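Local coordinates for protein Pre-mRNA splicing factor PRP8 (Cyanidioschyzon merolae, PDB 6NQI) that probably binds snRNAs and intron RNA in the spliceosome during pre-mRNA splicing, seen here as its RNase H-like domain alone, at residues 25-30 against 40-45. Residues are numbered along the deposited sequence; the frame is centred on the assembly and turned at random.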
ATOM      1  N   ASN A  25       0.757 -11.688  12.271  1.00 55.66           N
ATOM      2  CA  ASN A  25       0.758 -10.235  12.143  1.00 56.21           C
ATOM      3  C   ASN A  25       0.168  -9.836  10.797  1.00 56.10           C
ATOM      4  O   ASN A  25       0.494 -10.432   9.767  1.00 55.32           O
ATOM      5  CB  ASN A  25       2.178  -9.683  12.251  1.00 56.02           C
ATOM      6  CG  ASN A  25       2.872 -10.061  13.547  1.00 56.25           C
ATOM      7  OD1 ASN A  25       2.235 -10.264  14.583  1.00 56.84           O
ATOM      8  ND2 ASN A  25       4.194 -10.126  13.499  1.00 55.82           N
ATOM      9  N   GLY A  26      -0.724  -8.845  10.816  1.00 49.84           N
ATOM     10  CA  GLY A  26      -1.269  -8.254   9.609  1.00 49.53           C
ATOM     11  C   GLY A  26      -0.429  -7.093   9.097  1.00 49.44           C
ATOM     12  O   GLY A  26       0.652  -6.795   9.609  1.00 49.30           O
ATOM     13  N   VAL A  27      -0.955  -6.418   8.067  1.00 57.90           N
ATOM     14  CA  VAL A  27      -0.279  -5.285   7.422  1.00 56.50           C
ATOM     15  C   VAL A  27      -1.335  -4.298   6.933  1.00 54.86           C
ATOM     16  O   VAL A  27      -2.417  -4.695   6.492  1.00 53.89           O
ATOM     17  CB  VAL A  27       0.633  -5.739   6.253  1.00 55.65           C
ATOM     18  CG1 VAL A  27       1.077  -4.564   5.420  1.00 53.43           C
ATOM     19  CG2 VAL A  27       1.876  -6.428   6.765  1.00 55.58           C
ATOM     20  N   ILE A  28      -1.022  -3.007   7.020  1.00 50.58           N
ATOM     21  CA  ILE A  28      -1.765  -1.949   6.338  1.00 46.10           C
ATOM     22  C   ILE A  28      -0.845  -1.300   5.303  1.00 44.30           C
ATOM     23  O   ILE A  28       0.287  -0.909   5.625  1.00 43.83           O
ATOM     24  CB  ILE A  28      -2.298  -0.895   7.326  1.00 43.88           C
ATOM     25  CG1 ILE A  28      -3.312  -1.527   8.273  1.00 46.89           C
ATOM     26  CG2 ILE A  28      -2.888   0.345   6.535  1.00 39.87           C
ATOM     27  CD1 ILE A  28      -3.824  -0.588   9.323  1.00 46.93           C
ATOM     28  N   TRP A  29      -1.309  -1.220   4.056  1.00 41.07           N
ATOM     29  CA  TRP A  29      -0.512  -0.665   2.965  1.00 41.10           C
ATOM     30  C   TRP A  29      -0.949   0.745   2.599  1.00 38.33           C
ATOM     31  O   TRP A  29      -2.148   1.022   2.516  1.00 37.34           O
ATOM     32  CB  TRP A  29      -0.639  -1.535   1.720  1.00 44.96           C
ATOM     33  CG  TRP A  29      -0.610  -2.979   1.991  1.00 48.47           C
ATOM     34  CD1 TRP A  29      -1.667  -3.777   2.303  1.00 48.75           C
ATOM     35  CD2 TRP A  29       0.530  -3.829   1.916  1.00 49.11           C
ATOM     36  NE1 TRP A  29      -1.248  -5.073   2.455  1.00 51.18           N
ATOM     37  CE2 TRP A  29       0.099  -5.128   2.216  1.00 51.30           C
ATOM     38  CE3 TRP A  29       1.880  -3.615   1.616  1.00 47.02           C
ATOM     39  CZ2 TRP A  29       0.967  -6.209   2.239  1.00 51.68           C
ATOM     40  CZ3 TRP A  29       2.742  -4.688   1.643  1.00 47.45           C
ATOM     41  CH2 TRP A  29       2.283  -5.968   1.948  1.00 49.70           C
ATOM     42  N   ILE A  30       0.025   1.608   2.300  1.00 45.54           N
ATOM     43  CA  ILE A  30      -0.241   2.913   1.677  1.00 45.43           C
ATOM     44  C   ILE A  30       0.674   3.081   0.467  1.00 47.79           C
ATOM     45  O   ILE A  30       1.892   3.243   0.622  1.00 47.93           O
ATOM     46  CB  ILE A  30      -0.040   4.085   2.647  1.00 43.82           C
ATOM     47  CG1 ILE A  30      -0.980   3.972   3.846  1.00 41.82           C
ATOM     48  CG2 ILE A  30      -0.214   5.440   1.883  1.00 45.89           C
ATOM     49  CD1 ILE A  30      -0.781   5.081   4.812  1.00 41.26           C
ATOM     50  N   VAL A  40       4.511   0.344   4.506  1.00 45.32           N
ATOM     51  CA  VAL A  40       4.088  -0.923   5.086  1.00 46.96           C
ATOM     52  C   VAL A  40       4.012  -0.729   6.591  1.00 46.80           C
ATOM     53  O   VAL A  40       5.024  -0.431   7.244  1.00 46.65           O
ATOM     54  CB  VAL A  40       5.050  -2.062   4.725  1.00 48.31           C
ATOM     55  CG1 VAL A  40       4.480  -3.374   5.178  1.00 50.18           C
ATOM     56  CG2 VAL A  40       5.286  -2.100   3.243  1.00 48.25           C
ATOM     57  N   LYS A  41       2.813  -0.850   7.139  1.00 50.39           N
ATOM     58  CA  LYS A  41       2.616  -0.773   8.577  1.00 51.05           C
ATOM     59  C   LYS A  41       2.245  -2.171   9.068  1.00 54.78           C
ATOM     60  O   LYS A  41       1.129  -2.639   8.827  1.00 56.64           O
ATOM     61  CB  LYS A  41       1.542   0.261   8.915  1.00 49.14           C
ATOM     62  CG  LYS A  41       1.124   0.248  10.355  1.00 50.71           C
ATOM     63  CD  LYS A  41       2.195   0.844  11.281  1.00 50.43           C
ATOM     64  CE  LYS A  41       1.634   1.050  12.694  1.00 52.36           C
ATOM     65  NZ  LYS A  41       2.654   1.602  13.626  1.00 52.42           N
ATOM     66  N   ILE A  42       3.173  -2.842   9.738  1.00 56.63           N
ATOM     67  CA  ILE A  42       2.905  -4.182  10.265  1.00 59.70           C
ATOM     68  C   ILE A  42       2.045  -4.055  11.517  1.00 61.48           C
ATOM     69  O   ILE A  42       2.409  -3.338  12.450  1.00 60.83           O
ATOM     70  CB  ILE A  42       4.216  -4.934  10.554  1.00 60.06           C
ATOM     71  CG1 ILE A  42       5.125  -4.903   9.308  1.00 58.58           C
ATOM     72  CG2 ILE A  42       3.924  -6.345  10.965  1.00 62.09           C
ATOM     73  CD1 ILE A  42       6.522  -5.437   9.514  1.00 58.84           C
ATOM     74  N   VAL A  43       0.874  -4.695  11.510  1.00 51.78           N
ATOM     75  CA  VAL A  43      -0.065  -4.716  12.636  1.00 53.74           C
ATOM     76  C   VAL A  43       0.195  -5.985  13.457  1.00 54.45           C
ATOM     77  O   VAL A  43      -0.089  -7.103  13.007  1.00 54.25           O
ATOM     78  CB  VAL A  43      -1.522  -4.661  12.157  1.00 55.17           C
ATOM     79  CG1 VAL A  43      -2.487  -4.796  13.334  1.00 57.01           C
ATOM     80  CG2 VAL A  43      -1.777  -3.370  11.387  1.00 54.05           C
ATOM     81  N   HIS A  44       0.729  -5.827  14.667  1.00 60.81           N
ATOM     82  CA  HIS A  44       1.110  -6.992  15.450  1.00 60.69           C
ATOM     83  C   HIS A  44      -0.102  -7.766  15.956  1.00 61.19           C
ATOM     84  O   HIS A  44      -1.180  -7.206  16.164  1.00 62.12           O
ATOM     85  CB  HIS A  44       1.980  -6.579  16.623  1.00 60.48           C
ATOM     86  CG  HIS A  44       2.913  -7.655  17.063  1.00 60.01           C
ATOM     87  ND1 HIS A  44       2.599  -8.553  18.061  1.00 60.20           N
ATOM     88  CD2 HIS A  44       4.141  -8.002  16.609  1.00 59.32           C
ATOM     89  CE1 HIS A  44       3.607  -9.393  18.215  1.00 59.59           C
ATOM     90  NE2 HIS A  44       4.552  -9.078  17.348  1.00 59.18           N
ATOM     91  N   ARG A  45       0.100  -9.069  16.192  1.00 73.36           N
ATOM     92  CA  ARG A  45      -0.999  -9.905  16.651  1.00 73.10           C
ATOM     93  C   ARG A  45      -1.555  -9.478  17.997  1.00 74.31           C
ATOM     94  O   ARG A  45      -2.741  -9.709  18.250  1.00 75.32           O
ATOM     95  CB  ARG A  45      -0.556 -11.357  16.814  1.00 71.91           C
ATOM     96  CG  ARG A  45      -0.450 -12.200  15.594  1.00 70.55           C
ATOM     97  CD  ARG A  45       0.424 -13.383  15.933  1.00 69.64           C
ATOM     98  NE  ARG A  45       1.736 -12.854  16.276  1.00 69.84           N
ATOM     99  CZ  ARG A  45       2.795 -13.580  16.605  1.00 71.70           C
ATOM    100  NH1 ARG A  45       2.721 -14.911  16.664  1.00 74.50           N
ATOM    101  NH2 ARG A  45       3.937 -12.964  16.890  1.00 72.24           N
TER
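The side-chain oxygen OD1 of N25 accepts two hydrogen bonds from R45, one from its backbone N and a weak one from NE. The backbone N of R45 lies 2.9 Å from N25 OD1, tilted from the carbonyl plane. The second bond, from R45 NE to N25 OD1, is 3.1 Å long. The amide and guanidinium planes stand 75° apart. The same OD1 sits over the centre of the H44 ring, 3.5 Å above its plane. The amide runs alongside the imidazole, and the two side chains head in the same direction. N25 CG is anti to its own carbonyl carbon (chi1 -57°), which carries the amide over to the loop after the second strand. N25 ND2 is bonded to T129 O, so both ends of the amide are held. A leucine here would probably leave the R45 backbone N-H without this acceptor and T129 O without this donor, and the loop after the strand freer to shift.

Beyond N25 the two strands pair antiparallel. G26 and V43 form one hydrogen-bonded pair, in which V43 N to G26 O is 2.8 Å and the return bond from G26 N is weak. I28 and K41 form the other, with both bonds close to straight (166°). V27 and W29 share one face of the sheet with V40 and I42. There V27 CG1 meets V40 CG1 at 3.6 Å and also covers a face of the W29 ring. V40 CG2 lies 4.0 Å from W29 CZ3. On the other face I28 CG1 touches V43 CG2.

This is the hairpin of strands 24-32 and 37-43 in the RNase H-like sheet. Strand 11-21 flanks it at 24-32, and strand 137-141 flanks it at 37-43. Helix 123-130 packs on the V27 and W29 face, and helix 54-71 on the I28 and K41 face.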